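Local coordinates for L-amino acid deaminase (Proteus vulgaris, PDB 5I39), which binds flavin-adenine dinucleotide and, as a membrane-bound deaminase, probably carries out the FAD-dependent oxidation of L-amino acids, at residues T92-L95 with H96-G99; K100-W103 with R104-N107. All coordinates share one frame; numbering follows the deposited sequence.

Contact 1. Residues T92-L95 with H96-G99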
# COMPACT_ATOMS: atom_id res chain seq x y z
N THR A 92 -4.29 14.03 0.95
CA THR A 92 -4.19 12.62 1.34
C THR A 92 -4.03 12.38 2.84
O THR A 92 -3.99 11.22 3.26
CB THR A 92 -3.04 11.93 0.60
OG1 THR A 92 -1.83 12.66 0.83
CG2 THR A 92 -3.33 11.86 -0.90
N PHE A 93 -3.99 13.43 3.66
CA PHE A 93 -3.75 13.22 5.08
C PHE A 93 -4.81 12.29 5.70
O PHE A 93 -4.46 11.29 6.33
CB PHE A 93 -3.70 14.51 5.89
CG PHE A 93 -3.58 14.25 7.35
CD1 PHE A 93 -2.35 13.92 7.91
CD2 PHE A 93 -4.71 14.20 8.16
CE1 PHE A 93 -2.24 13.62 9.25
CE2 PHE A 93 -4.61 13.88 9.50
CZ PHE A 93 -3.37 13.60 10.05
N LEU A 94 -6.08 12.62 5.53
CA LEU A 94 -7.14 11.81 6.15
C LEU A 94 -7.21 10.40 5.57
O LEU A 94 -7.47 9.44 6.28
CB LEU A 94 -8.49 12.51 6.09
CG LEU A 94 -8.64 13.70 7.04
CD1 LEU A 94 -9.96 14.41 6.77
CD2 LEU A 94 -8.56 13.30 8.51
N LEU A 95 -6.94 10.26 4.28
CA LEU A 95 -6.84 8.95 3.67
C LEU A 95 -5.84 8.06 4.43
O LEU A 95 -6.10 6.89 4.69
CB LEU A 95 -6.45 9.11 2.20
CG LEU A 95 -6.55 7.88 1.30
CD1 LEU A 95 -8.00 7.46 1.08
CD2 LEU A 95 -5.90 8.18 -0.03
N HIS A 96 -4.71 8.65 4.81
CA HIS A 96 -3.69 7.94 5.58
C HIS A 96 -4.01 7.80 7.06
O HIS A 96 -3.76 6.75 7.65
CB HIS A 96 -2.34 8.63 5.39
CG HIS A 96 -1.77 8.42 4.03
ND1 HIS A 96 -0.46 8.05 3.83
CD2 HIS A 96 -2.34 8.48 2.81
CE1 HIS A 96 -0.25 7.91 2.54
NE2 HIS A 96 -1.37 8.16 1.90
N HIS A 97 -4.55 8.85 7.66
CA HIS A 97 -4.90 8.88 9.08
C HIS A 97 -5.98 7.83 9.38
O HIS A 97 -5.86 7.03 10.31
CB HIS A 97 -5.36 10.29 9.42
CG HIS A 97 -5.59 10.55 10.87
ND1 HIS A 97 -4.58 10.56 11.80
CD2 HIS A 97 -6.72 10.91 11.53
CE1 HIS A 97 -5.08 10.88 12.98
NE2 HIS A 97 -6.38 11.09 12.84
N LEU A 98 -7.04 7.84 8.57
CA LEU A 98 -8.10 6.83 8.67
C LEU A 98 -7.62 5.45 8.20
O LEU A 98 -8.05 4.44 8.74
CB LEU A 98 -9.34 7.26 7.88
CG LEU A 98 -10.30 8.24 8.55
CD1 LEU A 98 -9.64 9.56 8.92
CD2 LEU A 98 -11.49 8.49 7.63
N GLY A 99 -6.76 5.41 7.19
CA GLY A 99 -6.18 4.14 6.74
C GLY A 99 -5.48 3.40 7.87
O GLY A 99 -5.73 2.22 8.09
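Phe93 and His97, one helical turn apart, show how an i to i+4 spacing can bring two rings together without a full stack. Both side chains have CG anti to the backbone N (chi1 175° and -172°), so they leave the helix alongside each other, in the same direction. Their planes are nearly parallel, 24° apart, but slid past each other, so overlap is slight. Phe93 CE2 sits over one face of the imidazole, 3.7 Å from His97 CG, while His97 CB makes an off-centre CH-pi contact 4.2 Å from the centroid of the phenyl ring. Outside the pair, Arg141 adds a cation-pi contact to Phe93, and His97 NE2 bonds to Ile149 O.

Apolar contact comes from Leu94 and Leu98, whose methyls CD2 and CD1 meet at 3.9 Å.

Four backbone bonds, each from residue i+4 to residue i, run through these two turns. His97 N to Phe93 O and Leu98 N to Leu94 O are each 2.8 Å; His96 N reaches Thr92 O. The last, Gly99 N to Leu95 O (3.0 Å), is more bent.

His96 swings its ring back toward Thr92, bringing CD2 to 3.2 Å from Thr92 O. Both imidazole nitrogens are satisfied, ND1 by Ile84 O and NE2 by Glu379 OE2, which fixes the ring's rotation, and Trp375 meets it edge-to-face. This is regular alpha-helical i to i+4 geometry within helix 90-103, where the His96 side chain lies beside that of Thr378, an FAD-binding residue, and about 6 Å from the bound FAD at the nearest atoms.

Contact 2. Residues K100-W103 with R104-N107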
# COMPACT_ATOMS: atom_id res chain seq x y z
N LYS A 100 -4.62 4.11 8.59
CA LYS A 100 -3.95 3.54 9.76
C LYS A 100 -4.95 3.06 10.81
O LYS A 100 -4.80 1.98 11.37
CB LYS A 100 -3.02 4.56 10.40
CG LYS A 100 -1.77 4.89 9.62
CD LYS A 100 -1.16 6.22 10.04
CE LYS A 100 -0.90 6.30 11.53
NZ LYS A 100 -0.40 7.65 11.88
N HIS A 101 -5.96 3.88 11.08
CA HIS A 101 -6.99 3.55 12.06
C HIS A 101 -7.69 2.24 11.71
O HIS A 101 -7.95 1.40 12.58
CB HIS A 101 -7.99 4.70 12.14
CG HIS A 101 -9.06 4.51 13.17
ND1 HIS A 101 -10.37 4.26 12.84
CD2 HIS A 101 -9.00 4.56 14.51
CE1 HIS A 101 -11.08 4.15 13.94
NE2 HIS A 101 -10.28 4.33 14.97
N ARG A 102 -7.98 2.05 10.43
CA ARG A 102 -8.59 0.82 9.95
C ARG A 102 -7.62 -0.35 9.96
O ARG A 102 -8.01 -1.47 10.28
CB ARG A 102 -9.19 1.05 8.58
CG ARG A 102 -10.35 2.01 8.71
CD ARG A 102 -10.96 2.38 7.40
NE ARG A 102 -12.04 3.33 7.59
CZ ARG A 102 -12.96 3.61 6.68
NH1 ARG A 102 -12.94 3.00 5.49
NH2 ARG A 102 -13.90 4.50 6.95
N TRP A 103 -6.35 -0.11 9.65
CA TRP A 103 -5.35 -1.16 9.82
C TRP A 103 -5.24 -1.60 11.28
O TRP A 103 -5.06 -2.79 11.54
CB TRP A 103 -3.99 -0.76 9.26
CG TRP A 103 -3.88 -1.03 7.80
CD1 TRP A 103 -3.93 -0.13 6.77
CD2 TRP A 103 -3.76 -2.32 7.18
NE1 TRP A 103 -3.82 -0.77 5.57
CE2 TRP A 103 -3.71 -2.12 5.79
CE3 TRP A 103 -3.66 -3.63 7.68
CZ2 TRP A 103 -3.59 -3.18 4.88
CZ3 TRP A 103 -3.52 -4.68 6.78
CH2 TRP A 103 -3.49 -4.45 5.40
N ARG A 104 -5.40 -0.67 12.22
CA ARG A 104 -5.42 -1.04 13.65
C ARG A 104 -6.59 -1.95 14.03
O ARG A 104 -6.55 -2.60 15.07
CB ARG A 104 -5.42 0.21 14.53
CG ARG A 104 -4.09 0.94 14.54
CD ARG A 104 -4.03 2.02 15.60
NE ARG A 104 -4.83 3.21 15.30
CZ ARG A 104 -4.40 4.29 14.64
NH1 ARG A 104 -3.18 4.34 14.11
NH2 ARG A 104 -5.21 5.33 14.50
N GLU A 105 -7.64 -1.98 13.22
CA GLU A 105 -8.76 -2.90 13.38
C GLU A 105 -8.60 -4.22 12.62
O GLU A 105 -9.43 -5.11 12.77
CB GLU A 105 -10.05 -2.23 12.87
CG GLU A 105 -10.41 -0.93 13.58
CD GLU A 105 -11.51 -0.13 12.90
OE1 GLU A 105 -11.79 -0.35 11.71
OE2 GLU A 105 -12.07 0.76 13.56
N MSE A 106 -7.55 -4.36 11.80
CA MSE A 106 -7.54 -5.41 10.77
C MSE A 106 -7.34 -6.80 11.32
O MSE A 106 -8.01 -7.73 10.87
CB MSE A 106 -6.50 -5.12 9.69
CG MSE A 106 -6.79 -5.88 8.39
SE MSE A 106 -8.36 -5.19 7.44
CE MSE A 106 -7.55 -3.49 6.86
N ASN A 107 -6.42 -6.99 12.26
CA ASN A 107 -6.24 -8.33 12.83
C ASN A 107 -7.51 -8.82 13.52
O ASN A 107 -7.86 -10.00 13.42
CB ASN A 107 -5.06 -8.38 13.80
CG ASN A 107 -3.72 -8.19 13.12
OD1 ASN A 107 -3.60 -8.30 11.90
ND2 ASN A 107 -2.70 -7.92 13.91
O HOH W 1 -4.67 -4.91 13.36
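Lys100 O accepts the amide of Arg104 at 2.8 Å, an i to i+4 bond near the end of helix 90-103. Two further bonds span only three residues: Glu105 N to Arg102 O and Met106 N to Trp103 O, both 3.0 Å, each with its donor well above the carbonyl plane. Trp103 O also accepts from a water (2.8 Å) that accepts a hydrogen bond from Asn107 N, so the water bridges where a direct i to i+4 bond would lie.

Arg104 folds back along the helix, bent at chi3 (-73°), and lays one guanidinium face over the backbone, with NH2 3.5 Å from His101 CA. NH2 also lies at the edge of the His101 ring. Asp180 forms salt bridges with both Arg104 NH1 and Lys100 NZ, and Glu178 holds the same lysine; these anions probably offset the like charges.

Met106, a selenomethionine, curls over Trp103: its CE rests 4.0 Å from the centroid of the six-membered ring, 11° off the normal, with SE farther out in a Met-aromatic contact.

Trp103 and Met106 both pack on Pro381 of helix 376-392, which Arg102 grips through Glu385, while Arg104 touches Thr118 of strand 117-123.

How the contacts relate
Contact 1 precedes contact 2 directly along the chain, their centres 12 Å apart, and the two follow one helix from its buried part to its exit. Residues 92-99 and 100-103 belong to helix 90-103; residues 104-107 lead out of it into helix 106-110. The earlier contact is buried, the later one only partly so, as the chain heads toward strand 117-123. Helix 376-392 accompanies both contacts, and its beginning carries the FAD-binding residues Gly376 and Thr378. The nearest atoms of the His96 and Trp103 side chains lie about 6 and 7 Å from the bound FAD, placing successive turns of one helix beside the cofactor pocket.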